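Side-chain contacts in glutamine amidotransferase domain-containing protein (Thermotoga maritima, PDB 1O1Y), which probably acts as a type 1 glutamine amidotransferase, in a family that releases ammonia from glutamine for transfer to an acceptor substrate: residues Arg145-His150 against Arg191-Trp196; Phe164-Glu167 against Asn171-Phe174; Lys108-Ser113 against Pro157-Arg162. All blocks are in the same frame, centred on the assembly; numbering follows the deposited sequence. Where two conformers were deposited one is given.

Contact 1 (Arg145-His150 against Arg191-Trp196). With SO4 (sulfate ion), chain J; SO4 (sulfate ion), chain H; SO4 (sulfate ion), chain E.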
loop_
_atom_site.group_PDB
_atom_site.type_symbol
_atom_site.label_atom_id
_atom_site.label_comp_id
_atom_site.label_asym_id
_atom_site.label_seq_id
_atom_site.Cartn_x
_atom_site.Cartn_y
_atom_site.Cartn_z
ATOM N N ARG A 145 -12.966 2.489 8.560
ATOM C CA ARG A 145 -13.057 1.106 8.110
ATOM C C ARG A 145 -12.278 0.925 6.828
ATOM O O ARG A 145 -12.470 1.646 5.854
ATOM C CB ARG A 145 -14.504 0.733 7.902
ATOM C CG ARG A 145 -14.706 -0.727 7.763
ATOM C CD ARG A 145 -16.190 -1.135 7.630
ATOM N NE ARG A 145 -16.908 -1.015 8.895
ATOM C CZ ARG A 145 -17.793 -0.071 9.204
ATOM N NH1 ARG A 145 -18.121 0.898 8.339
ATOM N NH2 ARG A 145 -18.400 -0.115 10.386
ATOM N N VAL A 146 -11.343 -0.022 6.860
ATOM C CA VAL A 146 -10.442 -0.280 5.746
ATOM C C VAL A 146 -10.319 -1.779 5.459
ATOM O O VAL A 146 -10.737 -2.656 6.271
ATOM C CB VAL A 146 -9.033 0.295 6.023
ATOM C CG1 VAL A 146 -9.099 1.766 6.286
ATOM C CG2 VAL A 146 -8.345 -0.472 7.147
ATOM N N PHE A 147 -9.780 -2.091 4.289
ATOM C CA PHE A 147 -9.659 -3.493 3.876
ATOM C C PHE A 147 -8.231 -4.036 4.149
ATOM O O PHE A 147 -7.222 -3.410 3.834
ATOM C CB PHE A 147 -9.990 -3.637 2.415
ATOM C CG PHE A 147 -9.927 -5.038 1.908
ATOM C CD1 PHE A 147 -10.789 -6.010 2.386
ATOM C CD2 PHE A 147 -9.029 -5.366 0.887
ATOM C CE1 PHE A 147 -10.726 -7.325 1.857
ATOM C CE2 PHE A 147 -8.971 -6.636 0.372
ATOM C CZ PHE A 147 -9.808 -7.624 0.876
ATOM N N GLN A 148 -8.183 -5.191 4.771
ATOM C CA GLN A 148 -6.937 -5.817 5.214
ATOM C C GLN A 148 -6.791 -7.168 4.579
ATOM O O GLN A 148 -7.769 -7.933 4.431
ATOM C CB GLN A 148 -6.940 -6.054 6.731
ATOM C CG GLN A 148 -7.015 -4.760 7.552
ATOM C CD GLN A 148 -5.682 -4.061 7.686
ATOM O OE1 GLN A 148 -4.741 -4.325 6.929
ATOM N NE2 GLN A 148 -5.593 -3.152 8.672
ATOM N N TRP A 149 -5.566 -7.502 4.236
ATOM C CA TRP A 149 -5.251 -8.843 3.815
ATOM C C TRP A 149 -3.790 -9.144 4.148
ATOM O O TRP A 149 -2.930 -9.163 3.281
ATOM C CB TRP A 149 -5.506 -9.030 2.319
ATOM C CG TRP A 149 -5.685 -10.505 1.952
ATOM C CD1 TRP A 149 -4.891 -11.550 2.316
ATOM C CD2 TRP A 149 -6.755 -11.074 1.182
ATOM N NE1 TRP A 149 -5.407 -12.727 1.829
ATOM C CE2 TRP A 149 -6.538 -12.455 1.110
ATOM C CE3 TRP A 149 -7.880 -10.550 0.555
ATOM C CZ2 TRP A 149 -7.402 -13.308 0.420
ATOM C CZ3 TRP A 149 -8.721 -11.397 -0.137
ATOM C CH2 TRP A 149 -8.480 -12.748 -0.193
ATOM N N HIS A 150 -3.512 -9.400 5.423
ATOM C CA HIS A 150 -2.122 -9.558 5.855
ATOM C C HIS A 150 -2.031 -10.436 7.089
ATOM O O HIS A 150 -2.910 -10.430 7.935
ATOM C CB HIS A 150 -1.455 -8.188 6.108
ATOM C CG HIS A 150 -1.842 -7.547 7.404
ATOM N ND1 HIS A 150 -1.051 -7.624 8.538
ATOM C CD2 HIS A 150 -2.949 -6.853 7.766
ATOM C CE1 HIS A 150 -1.663 -7.009 9.538
ATOM N NE2 HIS A 150 -2.826 -6.552 9.101
ATOM N N ARG A 191 -15.194 -2.923 -7.800
ATOM C CA ARG A 191 -14.687 -3.518 -9.059
ATOM C C ARG A 191 -13.406 -4.343 -8.795
ATOM O O ARG A 191 -13.289 -5.478 -9.240
ATOM C CB ARG A 191 -14.399 -2.401 -10.070
ATOM C CG ARG A 191 -13.647 -2.844 -11.326
ATOM C CD ARG A 191 -13.163 -1.662 -12.240
ATOM N NE ARG A 191 -12.207 -0.738 -11.599
ATOM C CZ ARG A 191 -10.899 -0.962 -11.390
ATOM N NH1 ARG A 191 -10.321 -2.096 -11.769
ATOM N NH2 ARG A 191 -10.159 -0.031 -10.787
ATOM N N THR A 192 -12.485 -3.789 -8.018
ATOM C CA THR A 192 -11.242 -4.468 -7.651
ATOM C C THR A 192 -11.533 -5.684 -6.720
ATOM O O THR A 192 -10.966 -6.776 -6.861
ATOM C CB THR A 192 -10.292 -3.479 -6.979
ATOM O OG1 THR A 192 -9.924 -2.462 -7.932
ATOM C CG2 THR A 192 -9.023 -4.111 -6.556
HETATM N N MSE A 193 -12.433 -5.483 -5.770
HETATM C CA MSE A 193 -12.841 -6.557 -4.871
HETATM C C MSE A 193 -13.344 -7.772 -5.619
HETATM O O MSE A 193 -13.028 -8.934 -5.228
HETATM C CB MSE A 193 -13.863 -6.059 -3.838
HETATM C CG MSE A 193 -14.191 -7.083 -2.735
HETATM SE SE MSE A 193 -12.612 -7.491 -1.610
HETATM C CE MSE A 193 -12.660 -5.965 -0.569
ATOM N N LYS A 194 -14.138 -7.558 -6.669
ATOM C CA LYS A 194 -14.617 -8.671 -7.448
ATOM C C LYS A 194 -13.444 -9.486 -8.031
ATOM O O LYS A 194 -13.522 -10.707 -8.125
ATOM C CB LYS A 194 -15.519 -8.230 -8.593
ATOM C CG LYS A 194 -16.868 -7.767 -8.167
ATOM C CD LYS A 194 -17.618 -7.168 -9.353
ATOM C CE LYS A 194 -18.966 -6.604 -8.934
ATOM N NZ LYS A 194 -19.962 -6.621 -10.054
ATOM N N ARG A 195 -12.406 -8.799 -8.483
ATOM C CA ARG A 195 -11.225 -9.481 -9.030
ATOM C C ARG A 195 -10.490 -10.279 -7.961
ATOM O O ARG A 195 -10.021 -11.382 -8.234
ATOM C CB ARG A 195 -10.240 -8.477 -9.662
ATOM C CG ARG A 195 -10.818 -7.844 -10.952
ATOM C CD ARG A 195 -11.164 -8.833 -12.041
ATOM N NE ARG A 195 -11.714 -8.184 -13.231
ATOM C CZ ARG A 195 -11.928 -8.806 -14.390
ATOM N NH1 ARG A 195 -11.665 -10.112 -14.532
ATOM N NH2 ARG A 195 -12.427 -8.124 -15.415
ATOM N N TRP A 196 -10.356 -9.701 -6.781
ATOM C CA TRP A 196 -9.647 -10.360 -5.669
ATOM C C TRP A 196 -10.388 -11.591 -5.179
ATOM O O TRP A 196 -9.781 -12.652 -4.927
ATOM C CB TRP A 196 -9.428 -9.446 -4.484
ATOM C CG TRP A 196 -8.354 -8.413 -4.579
ATOM C CD1 TRP A 196 -8.139 -7.529 -5.599
ATOM C CD2 TRP A 196 -7.379 -8.115 -3.583
ATOM N NE1 TRP A 196 -7.075 -6.720 -5.295
ATOM C CE2 TRP A 196 -6.595 -7.055 -4.066
ATOM C CE3 TRP A 196 -7.043 -8.691 -2.331
ATOM C CZ2 TRP A 196 -5.555 -6.517 -3.349
ATOM C CZ3 TRP A 196 -5.991 -8.157 -1.624
ATOM C CH2 TRP A 196 -5.248 -7.071 -2.156
HETATM S S SO4 J . -11.907 -4.719 -14.238
HETATM O O1 SO4 J . -11.261 -5.348 -15.388
HETATM O O2 SO4 J . -13.308 -5.137 -14.127
HETATM O O3 SO4 J . -11.817 -3.276 -14.426
HETATM O O4 SO4 J . -11.215 -5.134 -13.025
HETATM S S SO4 H . -21.239 4.210 9.046
HETATM O O1 SO4 H . -22.637 4.378 8.663
HETATM O O2 SO4 H . -20.471 5.390 8.664
HETATM O O3 SO4 H . -20.548 3.069 8.413
HETATM O O4 SO4 H . -21.191 4.156 10.495
HETATM S S SO4 E . -19.937 1.361 13.974
HETATM O O1 SO4 E . -21.309 1.498 14.407
HETATM O O2 SO4 E . -19.386 2.659 13.715
HETATM O O3 SO4 E . -19.818 0.526 12.791
HETATM O O4 SO4 E . -19.232 0.612 14.989
#
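Sulfate oxygen O4 (chain J) is gripped by two arginines of helix 191-196. Arg195 NE donates to this O4 at 3.1 Å, and a weak bond from Arg191 NH1 reaches the same atom. The ion probably comes from the crystallisation liquor. Arg191 is also held by a salt bridge to Asp31.

Toward strand 145-150 the helix is apolar. Met193, a selenomethionine, sets its methyl over one face of the Phe147 ring, with CE 3.4 Å from the ring centroid. Its chain bends at chi2 (64°) and again at chi3, which turns CE toward the ring. The selenium follows obliquely, with SE 4.2 Å from the Phe147 centroid, a Met-aromatic contact. Phe147 turns its edge toward the face of Trp196 in an offset edge-to-face pair, planes at 74°. Phe147 CE2 and Trp196 CZ3 are 3.9 Å apart. Trp149 slides past Trp196 from the opposite direction. Their closest atoms, Trp149 CE3 and Trp196 CE3, stand 3.5 Å apart, and the planes meet obliquely at 51°. Trp149 NE1 hydrogen-bonds to Glu203, while His185 meets Trp196 edge-to-face.

No hydrogen bond joins these two segments, and their attraction is probably mostly dispersive and aromatic. The sulfate is bound on the arginine side of the helix, away from the aromatic cluster. The charged and apolar parts of the helix surface are thus separate.

Contact 2 (Phe164-Glu167 against Asn171-Phe174)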
loop_
_atom_site.group_PDB
_atom_site.type_symbol
_atom_site.label_atom_id
_atom_site.label_comp_id
_atom_site.label_asym_id
_atom_site.label_seq_id
_atom_site.Cartn_x
_atom_site.Cartn_y
_atom_site.Cartn_z
ATOM N N PHE A 164 -1.294 5.494 11.891
ATOM C CA PHE A 164 -2.411 4.619 12.164
ATOM C C PHE A 164 -2.065 3.465 13.091
ATOM O O PHE A 164 -1.001 2.838 12.981
ATOM C CB PHE A 164 -3.018 4.040 10.885
ATOM C CG PHE A 164 -3.589 5.090 9.946
ATOM C CD1 PHE A 164 -4.899 5.580 10.117
ATOM C CD2 PHE A 164 -2.805 5.620 8.945
ATOM C CE1 PHE A 164 -5.415 6.547 9.280
ATOM C CE2 PHE A 164 -3.332 6.597 8.124
ATOM C CZ PHE A 164 -4.635 7.070 8.302
ATOM N N THR A 165 -3.035 3.134 13.925
ATOM C CA THR A 165 -2.998 1.959 14.778
ATOM C C THR A 165 -4.273 1.136 14.649
ATOM O O THR A 165 -5.159 1.474 13.897
ATOM C CB THR A 165 -2.714 2.415 16.225
ATOM O OG1 THR A 165 -2.333 1.299 17.048
ATOM C CG2 THR A 165 -3.955 2.989 16.874
ATOM N N SER A 166 -4.355 0.049 15.410
ATOM C CA SER A 166 -5.544 -0.769 15.449
ATOM C C SER A 166 -5.588 -1.583 16.719
ATOM O O SER A 166 -4.609 -1.688 17.464
ATOM C CB SER A 166 -5.613 -1.713 14.260
ATOM O OG SER A 166 -4.566 -2.689 14.276
ATOM N N GLU A 167 -6.737 -2.193 16.960
ATOM C CA GLU A 167 -6.849 -3.109 18.063
ATOM C C GLU A 167 -5.929 -4.329 17.950
ATOM O O GLU A 167 -5.287 -4.704 18.931
ATOM C CB GLU A 167 -8.302 -3.506 18.268
ATOM C CG GLU A 167 -8.540 -4.083 19.638
ATOM C CD GLU A 167 -9.999 -4.100 19.976
ATOM O OE1 GLU A 167 -10.652 -5.090 19.584
ATOM O OE2 GLU A 167 -10.484 -3.121 20.596
ATOM N N ASN A 171 0.940 -1.138 14.817
ATOM C CA ASN A 171 1.506 -0.389 13.685
ATOM C C ASN A 171 0.780 -0.663 12.376
ATOM O O ASN A 171 0.994 -1.675 11.737
ATOM C CB ASN A 171 3.006 -0.671 13.583
ATOM C CG ASN A 171 3.736 -0.341 14.849
ATOM O OD1 ASN A 171 3.566 0.756 15.408
ATOM N ND2 ASN A 171 4.591 -1.268 15.317
ATOM N N GLN A 172 -0.132 0.236 12.036
ATOM C CA GLN A 172 -0.924 0.106 10.799
ATOM C C GLN A 172 -0.464 1.051 9.722
ATOM O O GLN A 172 -0.765 0.836 8.548
ATOM C CB GLN A 172 -2.402 0.305 11.122
ATOM C CG GLN A 172 -3.002 -0.941 11.824
ATOM C CD GLN A 172 -3.304 -2.111 10.912
ATOM O OE1 GLN A 172 -3.092 -2.015 9.697
ATOM N NE2 GLN A 172 -3.817 -3.224 11.495
ATOM N N GLY A 173 0.178 2.144 10.087
ATOM C CA GLY A 173 0.630 3.110 9.089
ATOM C C GLY A 173 1.612 4.108 9.703
ATOM O O GLY A 173 1.534 4.415 10.906
ATOM N N PHE A 174 2.571 4.567 8.901
ATOM C CA PHE A 174 3.596 5.466 9.366
ATOM C C PHE A 174 4.071 6.343 8.240
ATOM O O PHE A 174 3.839 6.061 7.091
ATOM C CB PHE A 174 4.765 4.704 10.009
ATOM C CG PHE A 174 5.539 3.846 9.038
ATOM C CD1 PHE A 174 5.152 2.537 8.771
ATOM C CD2 PHE A 174 6.632 4.371 8.363
ATOM C CE1 PHE A 174 5.870 1.767 7.872
ATOM C CE2 PHE A 174 7.373 3.578 7.464
ATOM C CZ PHE A 174 6.979 2.283 7.214
#
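Two torsions bring Gln172 to Ser166. OG of Ser166 sits between its own backbone N and carbonyl carbon (chi1 66°). The Gln172 chain folds at chi2 (-77°), which lays the amide alongside segment 164-167 and brings NE2 to Ser166. Gln172 NE2 donates to Ser166 OG at 2.9 Å, with an N-H...O angle of 160°. The hydroxyl lies close to the amide plane. Gln172 CG also packs against Ser166, 3.4 Å from OG.

The amide is held on both ends. Its NE2 has a further partner in Glu122, and OE1 accepts from Gln148. These bonds should fix the rotation of a buried polar group. Ser166 OG is in turn bonded to Tyr169 O, in the link between the two segments.

The backbones meet at Phe164. Its N donates almost straight to Gly173 O at 3.2 Å. Its carbonyl oxygen takes two donors from the same face of the carbonyl plane: Gln172 N lies 2.9 Å from Phe164 O, and Gly173 N lies 3.2 Å from it. Phe164 CB packs on Gln172 CB at 3.8 Å. The edge of the Phe164 ring comes to Gly173 CA, where no side chain intervenes. Phe184 and Phe137 each meet this ring edge-to-face.

Gln172 and Gly173 thus both oppose the single residue Phe164. This is a classic beta bulge, placed where the antiparallel hairpin of strands 161-165 and 173-176 begins to open toward its connecting loop.

Contact 3 (Lys108-Ser113 against Pro157-Arg162)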
loop_
_atom_site.group_PDB
_atom_site.type_symbol
_atom_site.label_atom_id
_atom_site.label_comp_id
_atom_site.label_asym_id
_atom_site.label_seq_id
_atom_site.Cartn_x
_atom_site.Cartn_y
_atom_site.Cartn_z
ATOM N N LYS A 108 11.463 -2.172 6.866
ATOM C CA LYS A 108 12.737 -2.874 6.881
ATOM C C LYS A 108 13.913 -1.976 6.441
ATOM O O LYS A 108 14.958 -1.981 7.056
ATOM C CB LYS A 108 12.652 -4.145 5.993
ATOM C CG LYS A 108 13.964 -4.865 5.860
ATOM C CD LYS A 108 13.798 -6.158 5.029
ATOM C CE LYS A 108 15.136 -6.626 4.455
ATOM N NZ LYS A 108 15.096 -7.922 3.675
ATOM N N VAL A 109 13.736 -1.240 5.352
ATOM C CA VAL A 109 14.782 -0.349 4.865
ATOM C C VAL A 109 15.127 0.706 5.930
ATOM O O VAL A 109 16.301 1.102 6.091
ATOM C CB VAL A 109 14.404 0.260 3.519
ATOM C CG1 VAL A 109 15.360 1.355 3.138
ATOM C CG2 VAL A 109 14.388 -0.818 2.440
ATOM N N LEU A 110 14.115 1.114 6.697
ATOM C CA LEU A 110 14.268 2.116 7.763
ATOM C C LEU A 110 14.696 1.453 9.083
ATOM O O LEU A 110 14.683 2.081 10.157
ATOM C CB LEU A 110 12.942 2.855 7.934
ATOM C CG LEU A 110 12.571 3.731 6.729
ATOM C CD1 LEU A 110 11.220 4.351 6.989
ATOM C CD2 LEU A 110 13.604 4.799 6.499
ATOM N N GLY A 111 15.048 0.175 9.020
ATOM C CA GLY A 111 15.720 -0.471 10.129
ATOM C C GLY A 111 14.849 -1.284 11.083
ATOM O O GLY A 111 15.382 -1.819 12.042
ATOM N N ALA A 112 13.557 -1.429 10.797
ATOM C CA ALA A 112 12.607 -2.084 11.713
ATOM C C ALA A 112 12.405 -3.539 11.323
ATOM O O ALA A 112 12.477 -3.868 10.160
ATOM C CB ALA A 112 11.270 -1.385 11.673
ATOM N N SER A 113 12.131 -4.384 12.309
ATOM C CA SER A 113 11.844 -5.787 12.080
ATOM C C SER A 113 10.448 -5.949 11.502
ATOM O O SER A 113 9.510 -5.206 11.832
ATOM C CB SER A 113 11.971 -6.590 13.401
ATOM O OG SER A 113 13.274 -6.567 13.937
ATOM N N PRO A 157 9.643 2.135 12.656
ATOM C CA PRO A 157 11.026 2.560 12.528
ATOM C C PRO A 157 11.313 3.761 13.408
ATOM O O PRO A 157 10.437 4.597 13.671
ATOM C CB PRO A 157 11.143 2.958 11.065
ATOM C CG PRO A 157 10.105 2.163 10.348
ATOM C CD PRO A 157 8.960 2.100 11.346
ATOM N N ARG A 158 12.543 3.829 13.841
ATOM C CA ARG A 158 12.945 4.839 14.809
ATOM C C ARG A 158 12.663 6.223 14.264
ATOM O O ARG A 158 12.170 7.096 14.970
ATOM C CB ARG A 158 14.413 4.715 15.142
ATOM C CG ARG A 158 14.833 5.709 16.231
ATOM C CD ARG A 158 16.301 5.614 16.622
ATOM N NE ARG A 158 17.126 5.484 15.429
ATOM C CZ ARG A 158 17.679 6.492 14.771
ATOM N NH1 ARG A 158 17.577 7.744 15.213
ATOM N NH2 ARG A 158 18.381 6.235 13.675
ATOM N N ARG A 159 12.964 6.460 13.014
ATOM C CA ARG A 159 12.766 7.846 12.575
ATOM C C ARG A 159 11.284 8.184 12.155
ATOM O O ARG A 159 10.936 9.336 11.860
ATOM C CB ARG A 159 13.780 8.129 11.465
ATOM C CG ARG A 159 15.261 8.169 11.956
ATOM C CD ARG A 159 16.298 7.976 10.814
ATOM N NE ARG A 159 16.212 6.633 10.203
ATOM C CZ ARG A 159 16.741 6.279 9.021
ATOM N NH1 ARG A 159 17.400 7.160 8.264
ATOM N NH2 ARG A 159 16.609 5.029 8.589
ATOM N N ALA A 160 10.405 7.190 12.189
ATOM C CA ALA A 160 9.067 7.342 11.649
ATOM C C ALA A 160 8.037 7.813 12.664
ATOM O O ALA A 160 8.172 7.600 13.888
ATOM C CB ALA A 160 8.613 6.018 11.022
ATOM N N THR A 161 7.008 8.472 12.145
ATOM C CA THR A 161 5.817 8.832 12.902
ATOM C C THR A 161 4.744 7.836 12.679
ATOM O O THR A 161 4.376 7.587 11.545
ATOM C CB THR A 161 5.348 10.205 12.421
ATOM O OG1 THR A 161 6.389 11.123 12.732
ATOM C CG2 THR A 161 4.149 10.695 13.236
ATOM N N ARG A 162 4.203 7.248 13.741
ATOM C CA ARG A 162 3.021 6.396 13.582
ATOM C C ARG A 162 1.814 7.273 13.260
ATOM O O ARG A 162 1.592 8.279 13.924
ATOM C CB ARG A 162 2.690 5.654 14.876
ATOM C CG ARG A 162 1.535 4.650 14.724
ATOM C CD ARG A 162 1.182 3.885 15.994
ATOM N NE ARG A 162 2.292 3.029 16.432
ATOM C CZ ARG A 162 3.112 3.251 17.450
ATOM N NH1 ARG A 162 3.007 4.314 18.275
ATOM N NH2 ARG A 162 4.078 2.362 17.660
HETATM O O HOH W 1 14.337 1.708 12.908
HETATM O O HOH W 2 14.798 4.537 11.267
#
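Leu110 and Pro157 make the central apolar contact, with Leu110 CB 3.6 Å from Pro157 CB. The proline ring also reaches Ala112, whose CB lies 4.0 Å from Pro157 CG. Arg159 crosses the other end of Leu110: its NH2 comes within 3.7 Å of Leu110 CD2. The arginine chain runs extended and then bends at chi3 (-65°), which carries the guanidinium back to the leucine.

No direct hydrogen bond links the segments. Two waters do it instead, and both donate to Leu110 O. Water 1 is 2.8 Å from Leu110 O and accepts from Arg158 N. Water 2 is 2.7 Å from Leu110 O and accepts from two groups of Arg159. One is the side chain, with Arg159 NE 2.7 Å from water 2. The other is the backbone, with Arg159 N at 3.2 Å from the same water. One carbonyl thus anchors both waters, and water 2 ties down the near end of the guanidinium.

Each backbone has its own turn behind these groups. Helix 102-109 ends in a Schellman motif with Gly111 as the C-prime residue at positive phi. Gly111 N bonds to Lys108 O, and Ala112 N to Ala107 O. This leaves Leu110 facing the other segment. Across from it, a type I turn runs from Pro157 to Ala160, closed by Ala160 N to Pro157 O at 3.0 Å.

Phe174 and Tyr176 of strand 173-176 also touch Leu110. Val109 meanwhile packs on helix 78-92. The contact therefore joins the C-terminal end of helix 102-109 to the turn that leads into strand 161-165.

Overall arrangement
All three contacts reach the same mixed sheet. Contact 2 touches both of the others: its centre is 18 Å from that of contact 1 and 13 Å from that of contact 3. The Gln172 amide is the bridge to contact 1. Contacts 2 and 3 share strand 161-165, and a probable hydrogen bond from Arg162 NE to Asn171 OD1 (2.8 Å) also ties them. Contacts 1 and 3 are on opposite sides of the chain's centre, with nearest atoms about 11 Å apart. Cys100, a cysteinesulfonic acid in this entry, precedes helix 102-109, whose far end enters contact 3. In type 1 amidotransferases the nucleophilic cysteine sits at such a strand-to-helix turn, so Cys100 is probably that residue.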